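Side-chain contacts in ftsY (Mycoplasma mycoides, PDB 1ZU4), which is the signal recognition particle receptor FtsY, modelled here as its NG domain, in which a helical bundle is joined to a GTPase domain of the P-loop class: residues Val167-Leu172 against Ala177-Asp182; Lys135-Ala140 against Phe181-Lys186; Ile197-Arg202 against Ala211-Met216. All coordinates share one frame; numbering follows the deposited sequence.

Contact 1: residues Val167-Leu172 against Ala177-Asp182; sequences VKANKL and ASVVFD
V179 meets the loop with both of its methyls, and they divide the work. CG1 lies anti to the backbone N (chi1 179°) and approaches the backbone between V167 and K168, coming 3.7 Å from O of V167; CG2 reaches A169, 3.9 Å from its CB. A beta-branched residue suits this position because it presents two methyls from one helical turn, and the small A169 lets the loop pass close, with the CA atoms of A169 and V179 5.8 Å apart. V167 answers with its own CG1, which rests 3.8 Å from CB of D182; these two side chains cross at about a right angle, and the methyl meets the aliphatic base of the aspartate, while OD2 turns to a water.

The segments belong to the first half of a beta-alpha-beta crossover of the P-loop GTPase fold, from strand 164-167 to strand 194-198: V167 ends the first strand, an outermost one of the sheet, and the chain then turns through a loop into helix 176-189, which packs back against V167.

Polar contact across the two segments runs through this one water, with no direct hydrogen bond. The water donates to O of K168 at 2.6 Å and to OD2 of D182 at 2.8 Å, joining a loop carbonyl to a helix carboxylate. The side chain of K168 starts away from the helix, and its NZ forms a salt bridge with E153.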
loop_
_atom_site.group_PDB
_atom_site.type_symbol
_atom_site.label_atom_id
_atom_site.label_comp_id
_atom_site.label_asym_id
_atom_site.label_seq_id
_atom_site.Cartn_x
_atom_site.Cartn_y
_atom_site.Cartn_z
ATOM N N VAL A 167 11.492 -9.168 18.875
ATOM C CA VAL A 167 12.892 -8.968 19.271
ATOM C C VAL A 167 13.197 -7.470 19.213
ATOM O O VAL A 167 12.812 -6.775 18.258
ATOM C CB VAL A 167 13.881 -9.800 18.358
ATOM C CG1 VAL A 167 15.321 -9.473 18.655
ATOM C CG2 VAL A 167 13.653 -11.304 18.572
ATOM N N LYS A 168 13.883 -6.956 20.218
ATOM C CA LYS A 168 14.175 -5.513 20.258
ATOM C C LYS A 168 15.600 -5.272 20.773
ATOM O O LYS A 168 16.283 -6.210 21.151
ATOM C CB LYS A 168 13.159 -4.784 21.148
ATOM C CG LYS A 168 12.978 -5.418 22.522
ATOM C CD LYS A 168 12.267 -4.490 23.485
ATOM C CE LYS A 168 11.979 -5.179 24.802
ATOM N NZ LYS A 168 12.046 -4.166 25.912
ATOM N N ALA A 169 16.018 -4.012 20.762
ATOM C CA ALA A 169 17.285 -3.551 21.339
ATOM C C ALA A 169 17.181 -3.413 22.868
ATOM O O ALA A 169 16.162 -2.918 23.387
ATOM C CB ALA A 169 17.629 -2.198 20.736
ATOM N N ASN A 170 18.236 -3.833 23.574
ATOM C CA ASN A 170 18.337 -3.661 25.045
ATOM C C ASN A 170 19.146 -2.397 25.402
ATOM O O ASN A 170 19.207 -1.974 26.575
ATOM C CB ASN A 170 18.929 -4.928 25.722
ATOM C CG ASN A 170 20.174 -5.491 24.983
ATOM O OD1 ASN A 170 21.127 -4.759 24.663
ATOM N ND2 ASN A 170 20.161 -6.803 24.719
ATOM N N LYS A 171 19.753 -1.801 24.375
ATOM C CA LYS A 171 20.615 -0.639 24.520
ATOM C C LYS A 171 19.953 0.613 23.928
ATOM O O LYS A 171 19.025 0.516 23.130
ATOM C CB LYS A 171 21.971 -0.919 23.859
ATOM C CG LYS A 171 22.977 0.228 23.936
ATOM C CD LYS A 171 23.594 0.367 25.372
ATOM C CE LYS A 171 23.458 1.862 25.869
ATOM N NZ LYS A 171 23.913 2.844 24.737
ATOM N N LEU A 172 20.422 1.793 24.332
ATOM C CA LEU A 172 19.930 3.048 23.758
ATOM C C LEU A 172 20.487 3.312 22.347
ATOM O O LEU A 172 21.691 3.129 22.110
ATOM C CB LEU A 172 20.293 4.189 24.705
ATOM C CG LEU A 172 19.832 5.615 24.428
ATOM C CD1 LEU A 172 18.314 5.682 24.299
ATOM C CD2 LEU A 172 20.345 6.472 25.583
ATOM N N ALA A 177 21.151 -3.150 12.697
ATOM C CA ALA A 177 21.533 -4.487 12.271
ATOM C C ALA A 177 21.685 -5.416 13.430
ATOM O O ALA A 177 21.560 -6.607 13.241
ATOM C CB ALA A 177 22.829 -4.495 11.428
ATOM N N SER A 178 21.989 -4.914 14.628
ATOM C CA SER A 178 22.189 -5.871 15.733
ATOM C C SER A 178 20.856 -6.491 16.143
ATOM O O SER A 178 20.801 -7.657 16.492
ATOM C CB SER A 178 22.925 -5.249 16.916
ATOM O OG SER A 178 22.119 -4.250 17.518
ATOM N N VAL A 179 19.776 -5.727 16.061
ATOM C CA VAL A 179 18.434 -6.289 16.326
ATOM C C VAL A 179 18.100 -7.352 15.247
ATOM O O VAL A 179 17.596 -8.431 15.549
ATOM C CB VAL A 179 17.386 -5.181 16.298
ATOM C CG1 VAL A 179 15.977 -5.738 16.559
ATOM C CG2 VAL A 179 17.777 -4.015 17.299
ATOM N N VAL A 180 18.426 -7.046 14.000
ATOM C CA VAL A 180 18.218 -8.015 12.895
ATOM C C VAL A 180 19.074 -9.246 13.126
ATOM O O VAL A 180 18.579 -10.356 13.029
ATOM C CB VAL A 180 18.399 -7.346 11.550
ATOM C CG1 VAL A 180 18.446 -8.372 10.397
ATOM C CG2 VAL A 180 17.277 -6.313 11.363
ATOM N N PHE A 181 20.339 -9.070 13.509
ATOM C CA PHE A 181 21.160 -10.231 13.926
ATOM C C PHE A 181 20.463 -11.105 14.987
ATOM O O PHE A 181 20.373 -12.345 14.854
ATOM C CB PHE A 181 22.560 -9.769 14.434
ATOM C CG PHE A 181 23.451 -10.901 14.901
ATOM C CD1 PHE A 181 24.509 -11.333 14.115
ATOM C CD2 PHE A 181 23.242 -11.511 16.141
ATOM C CE1 PHE A 181 25.335 -12.354 14.532
ATOM C CE2 PHE A 181 24.080 -12.553 16.583
ATOM C CZ PHE A 181 25.126 -12.970 15.765
ATOM N N ASP A 182 19.946 -10.477 16.035
ATOM C CA ASP A 182 19.251 -11.255 17.065
ATOM C C ASP A 182 17.981 -11.950 16.576
ATOM O O ASP A 182 17.743 -13.135 16.885
ATOM C CB ASP A 182 18.946 -10.385 18.286
ATOM C CG ASP A 182 20.202 -10.096 19.102
ATOM O OD1 ASP A 182 21.217 -10.836 18.937
ATOM O OD2 ASP A 182 20.143 -9.160 19.934
HETATM O O HOH W 1 18.461 -6.892 19.831
#

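Contact 2: residues Lys135-Ala140 against Phe181-Lys186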
loop_
_atom_site.group_PDB
_atom_site.type_symbol
_atom_site.label_atom_id
_atom_site.label_comp_id
_atom_site.label_asym_id
_atom_site.label_seq_id
_atom_site.Cartn_x
_atom_site.Cartn_y
_atom_site.Cartn_z
ATOM N N LYS A 135 3.633 -18.646 12.341
ATOM C CA LYS A 135 4.444 -18.221 13.478
ATOM C C LYS A 135 5.279 -16.992 13.073
ATOM O O LYS A 135 6.117 -17.071 12.165
ATOM C CB LYS A 135 5.327 -19.391 13.951
ATOM C CG LYS A 135 5.853 -19.260 15.356
ATOM C CD LYS A 135 6.851 -20.380 15.699
ATOM C CE LYS A 135 7.576 -20.035 16.979
ATOM N NZ LYS A 135 8.364 -21.207 17.457
ATOM N N VAL A 136 5.008 -15.854 13.718
ATOM C CA VAL A 136 5.514 -14.541 13.267
ATOM C C VAL A 136 6.431 -13.872 14.282
ATOM O O VAL A 136 6.129 -13.799 15.468
ATOM C CB VAL A 136 4.391 -13.535 12.895
ATOM C CG1 VAL A 136 4.992 -12.238 12.273
ATOM C CG2 VAL A 136 3.439 -14.143 11.887
ATOM N N LEU A 137 7.552 -13.363 13.775
ATOM C CA LEU A 137 8.505 -12.635 14.587
ATOM C C LEU A 137 8.693 -11.234 14.000
ATOM O O LEU A 137 8.793 -11.086 12.805
ATOM C CB LEU A 137 9.840 -13.381 14.599
ATOM C CG LEU A 137 10.942 -12.770 15.487
ATOM C CD1 LEU A 137 10.560 -12.787 16.978
ATOM C CD2 LEU A 137 12.262 -13.497 15.265
ATOM N N ILE A 138 8.697 -10.227 14.867
ATOM C CA ILE A 138 8.994 -8.838 14.518
ATOM C C ILE A 138 10.362 -8.424 15.082
ATOM O O ILE A 138 10.707 -8.741 16.254
ATOM C CB ILE A 138 7.924 -7.887 15.099
ATOM C CG1 ILE A 138 6.553 -8.153 14.445
ATOM C CG2 ILE A 138 8.309 -6.433 14.939
ATOM C CD1 ILE A 138 5.398 -7.717 15.330
ATOM N N ALA A 139 11.121 -7.712 14.237
ATOM C CA ALA A 139 12.401 -7.144 14.599
ATOM C C ALA A 139 12.170 -5.693 14.638
ATOM O O ALA A 139 12.042 -5.067 13.592
ATOM C CB ALA A 139 13.545 -7.483 13.535
ATOM N N ALA A 140 12.120 -5.154 15.850
ATOM C CA ALA A 140 12.017 -3.720 16.115
ATOM C C ALA A 140 13.329 -2.988 15.812
ATOM O O ALA A 140 14.005 -2.486 16.739
ATOM C CB ALA A 140 11.636 -3.503 17.593
ATOM N N PHE A 181 20.339 -9.070 13.509
ATOM C CA PHE A 181 21.160 -10.231 13.926
ATOM C C PHE A 181 20.463 -11.105 14.987
ATOM O O PHE A 181 20.373 -12.345 14.854
ATOM C CB PHE A 181 22.560 -9.769 14.434
ATOM C CG PHE A 181 23.451 -10.901 14.901
ATOM C CD1 PHE A 181 24.509 -11.333 14.115
ATOM C CD2 PHE A 181 23.242 -11.511 16.141
ATOM C CE1 PHE A 181 25.335 -12.354 14.532
ATOM C CE2 PHE A 181 24.080 -12.553 16.583
ATOM C CZ PHE A 181 25.126 -12.970 15.765
ATOM N N ASP A 182 19.946 -10.477 16.035
ATOM C CA ASP A 182 19.251 -11.255 17.065
ATOM C C ASP A 182 17.981 -11.950 16.576
ATOM O O ASP A 182 17.743 -13.135 16.885
ATOM C CB ASP A 182 18.946 -10.385 18.286
ATOM C CG ASP A 182 20.202 -10.096 19.102
ATOM O OD1 ASP A 182 21.217 -10.836 18.937
ATOM O OD2 ASP A 182 20.143 -9.160 19.934
ATOM N N ALA A 183 17.193 -11.238 15.788
ATOM C CA ALA A 183 15.940 -11.817 15.229
ATOM C C ALA A 183 16.156 -13.004 14.270
ATOM O O ALA A 183 15.442 -14.036 14.328
ATOM C CB ALA A 183 15.132 -10.700 14.549
ATOM N N ILE A 184 17.148 -12.875 13.391
ATOM C CA ILE A 184 17.361 -13.908 12.403
ATOM C C ILE A 184 17.704 -15.237 13.048
ATOM O O ILE A 184 17.214 -16.278 12.597
ATOM C CB ILE A 184 18.350 -13.489 11.318
ATOM C CG1 ILE A 184 17.580 -13.142 10.048
ATOM C CG2 ILE A 184 19.357 -14.592 11.049
ATOM C CD1 ILE A 184 17.247 -14.352 9.136
ATOM N N LYS A 185 18.508 -15.155 14.115
ATOM C CA LYS A 185 18.937 -16.266 14.933
ATOM C C LYS A 185 17.736 -17.009 15.561
ATOM O O LYS A 185 17.566 -18.218 15.374
ATOM C CB LYS A 185 19.901 -15.725 16.012
ATOM C CG LYS A 185 20.565 -16.800 16.892
ATOM C CD LYS A 185 21.185 -16.195 18.150
ATOM C CE LYS A 185 21.237 -17.238 19.289
ATOM N NZ LYS A 185 22.116 -18.456 18.973
ATOM N N LYS A 186 16.907 -16.277 16.302
ATOM C CA LYS A 186 15.665 -16.806 16.844
ATOM C C LYS A 186 14.761 -17.402 15.739
ATOM O O LYS A 186 14.198 -18.485 15.910
ATOM C CB LYS A 186 14.933 -15.662 17.562
ATOM C CG LYS A 186 13.667 -16.021 18.224
ATOM C CD LYS A 186 13.307 -14.914 19.212
ATOM C CE LYS A 186 11.972 -15.140 19.849
ATOM N NZ LYS A 186 11.913 -16.482 20.482
#
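L137 and A139, alternate residues of strand 136-140, both point toward helix 176-189, where A183 receives them. The CB atoms of A139 and A183 lie 3.7 Å apart, and two such short side chains let the backbones close to 5.9 Å between their CA atoms. L137 is longer and reaches farther along the helix: with CG anti to the backbone N (chi1 -177°), its isobutyl group extends from the strand. CD2 comes 3.4 Å from O of A183 and also lies against the base of the K186 chain, while CD1 meets the far end of that chain, 4.0 Å from CE of K186. K186 also carries its CG anti to the backbone N, and its chain stays extended as far as CE, so that the methylenes pass obliquely over the leucine methyls. A bend at the last torsion (chi4 55°) then turns NZ, which is hydrogen-bonded to OE1 of Q190. Lysine fits this margin of the core by giving its apolar stem to L137 and its amino group to a polar partner.

The axes of strand 136-140 and helical segment 181-186 run nearly antiparallel (168°), 8.5 Å apart at closest. The helix covers one face of the sheet's parallel part, over strands 136-140, 164-167 and 194-198, while V136 and I138 pack on helix 118-131 across the sheet.

Contact 3: residues Ile197-Arg202 against Ala211-Met216; sequences IDTAGR and AELEKM
T199 and L213 meet methyl to methyl, their side chains crossing at about a right angle, with CG2 of T199 4.2 Å from CD2 of L213. The leucine does not start straight at the strand; its CG lies anti to the carbonyl carbon (chi1 -70°), and the branched end swings CD2 in to the threonine. T199 is two-sided: chi1 of 64° sets OG1 between the backbone N and the carbonyl carbon, where it hydrogen-bonds to O of L110, and leaves CG2 beside the backbone N to face the helix. Threonine suits the place because one short side chain serves a polar and an apolar neighbour.

M216 comes from the next turn of helix 206-221, its thioether chain extended toward the strand. SD lies 4.2 Å from CG2 of I197 and 4.4 Å from CG2 of T199, so the unbranched chain places its sulfur near both methyls. No hydrogen bond crosses between the segments, whose closest side-chain approaches are methyl to methyl and methyl to sulfur.

Residues D198 to R202 read DTAGR. D198 to G201 form the DxxG motif of P-loop GTPases, at the C-terminal end of strand 194-198, and O of T199 accepts a hydrogen bond from NZ of K118, the lysine of the probable Walker A loop.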
loop_
_atom_site.group_PDB
_atom_site.type_symbol
_atom_site.label_atom_id
_atom_site.label_comp_id
_atom_site.label_asym_id
_atom_site.label_seq_id
_atom_site.Cartn_x
_atom_site.Cartn_y
_atom_site.Cartn_z
ATOM N N ILE A 197 10.535 -6.873 9.552
ATOM C CA ILE A 197 11.560 -5.941 10.017
ATOM C C ILE A 197 11.149 -4.486 9.867
ATOM O O ILE A 197 10.948 -3.978 8.761
ATOM C CB ILE A 197 12.878 -6.140 9.263
ATOM C CG1 ILE A 197 13.285 -7.606 9.377
ATOM C CG2 ILE A 197 13.961 -5.111 9.753
ATOM C CD1 ILE A 197 14.375 -8.004 8.519
ATOM N N ASP A 198 11.089 -3.811 10.998
ATOM C CA ASP A 198 10.827 -2.416 11.041
ATOM C C ASP A 198 12.129 -1.682 10.792
ATOM O O ASP A 198 13.178 -2.087 11.269
ATOM C CB ASP A 198 10.292 -2.052 12.425
ATOM C CG ASP A 198 9.674 -0.668 12.473
ATOM O OD1 ASP A 198 9.294 -0.275 13.608
ATOM O OD2 ASP A 198 9.547 -0.003 11.394
ATOM N N THR A 199 12.050 -0.582 10.059
ATOM C CA THR A 199 13.229 0.240 9.764
ATOM C C THR A 199 12.928 1.705 9.995
ATOM O O THR A 199 11.761 2.159 9.924
ATOM C CB THR A 199 13.719 0.025 8.262
ATOM O OG1 THR A 199 12.706 0.471 7.338
ATOM C CG2 THR A 199 13.991 -1.422 7.988
ATOM N N ALA A 200 13.966 2.480 10.267
ATOM C CA ALA A 200 13.769 3.923 10.372
ATOM C C ALA A 200 13.941 4.501 8.976
ATOM O O ALA A 200 14.582 3.881 8.128
ATOM C CB ALA A 200 14.792 4.537 11.349
ATOM N N GLY A 201 13.392 5.682 8.734
ATOM C CA GLY A 201 13.620 6.343 7.462
ATOM C C GLY A 201 13.563 7.850 7.483
ATOM O O GLY A 201 12.566 8.438 7.902
ATOM N N ARG A 202 14.646 8.463 7.007
ATOM C CA ARG A 202 14.703 9.902 6.714
ATOM C C ARG A 202 15.572 10.084 5.478
ATOM O O ARG A 202 16.692 9.591 5.460
ATOM C CB ARG A 202 15.414 10.654 7.831
ATOM C CG ARG A 202 14.738 10.785 9.155
ATOM C CD ARG A 202 15.588 11.768 9.907
ATOM N NE ARG A 202 15.305 11.826 11.336
ATOM C CZ ARG A 202 16.070 12.481 12.210
ATOM N NH1 ARG A 202 17.181 13.119 11.815
ATOM N NH2 ARG A 202 15.726 12.491 13.489
ATOM N N ALA A 211 23.307 2.044 4.120
ATOM C CA ALA A 211 24.313 1.181 4.759
ATOM C C ALA A 211 23.688 0.183 5.707
ATOM O O ALA A 211 24.096 -0.974 5.745
ATOM C CB ALA A 211 25.425 2.013 5.506
ATOM N N GLU A 212 22.726 0.653 6.499
ATOM C CA GLU A 212 22.056 -0.180 7.470
ATOM C C GLU A 212 21.249 -1.244 6.727
ATOM O O GLU A 212 21.271 -2.433 7.117
ATOM C CB GLU A 212 21.156 0.682 8.389
ATOM C CG GLU A 212 21.917 1.424 9.528
ATOM C CD GLU A 212 22.706 0.460 10.448
ATOM O OE1 GLU A 212 22.268 -0.679 10.680
ATOM O OE2 GLU A 212 23.777 0.827 10.951
ATOM N N LEU A 213 20.543 -0.829 5.669
ATOM C CA LEU A 213 19.754 -1.800 4.887
ATOM C C LEU A 213 20.668 -2.853 4.299
ATOM O O LEU A 213 20.301 -4.013 4.206
ATOM C CB LEU A 213 18.991 -1.105 3.758
ATOM C CG LEU A 213 17.804 -0.181 4.157
ATOM C CD1 LEU A 213 17.182 0.442 2.950
ATOM C CD2 LEU A 213 16.755 -0.993 4.915
ATOM N N GLU A 214 21.875 -2.458 3.884
ATOM C CA GLU A 214 22.770 -3.425 3.297
ATOM C C GLU A 214 23.346 -4.349 4.403
ATOM O O GLU A 214 23.415 -5.579 4.225
ATOM C CB GLU A 214 23.822 -2.729 2.396
ATOM C CG GLU A 214 24.890 -3.648 1.848
ATOM C CD GLU A 214 24.397 -4.615 0.785
ATOM O OE1 GLU A 214 23.316 -4.366 0.210
ATOM O OE2 GLU A 214 25.089 -5.646 0.530
ATOM N N LYS A 215 23.714 -3.792 5.555
ATOM C CA LYS A 215 24.061 -4.669 6.696
ATOM C C LYS A 215 22.974 -5.694 6.973
ATOM O O LYS A 215 23.256 -6.887 7.147
ATOM C CB LYS A 215 24.317 -3.880 7.977
ATOM C CG LYS A 215 25.647 -3.301 8.075
ATOM C CD LYS A 215 25.931 -2.824 9.488
ATOM C CE LYS A 215 25.763 -1.326 9.614
ATOM N NZ LYS A 215 26.662 -0.779 10.697
ATOM N N MET A 216 21.728 -5.245 6.982
ATOM C CA MET A 216 20.597 -6.161 7.271
ATOM C C MET A 216 20.502 -7.269 6.216
ATOM O O MET A 216 20.358 -8.450 6.534
ATOM C CB MET A 216 19.298 -5.363 7.343
ATOM C CG MET A 216 19.190 -4.601 8.645
ATOM S SD MET A 216 17.730 -3.584 8.625
ATOM C CE MET A 216 17.929 -2.645 10.078
#

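From the N terminus, segment 135-140 comes first and meets segment 181-186 only 41 residues later; contact 2 thereby closes the longest of the three loops. Contact 1 opens inside that span, joining the exit of strand 164-167 to the start of helix 176-189, and ends on the same helix as contact 2, overlapping it at F181 and D182. Contact 3 follows in series as a short local closure between the end of strand 194-198 and helix 206-221. The sheet connects them: N of V167 is probably hydrogen-bonded to O of I138, and N of D198 to O of A139. Helices 176-189 and 206-221 also touch, V180 against M216, so the two pack side by side on this part of the sheet.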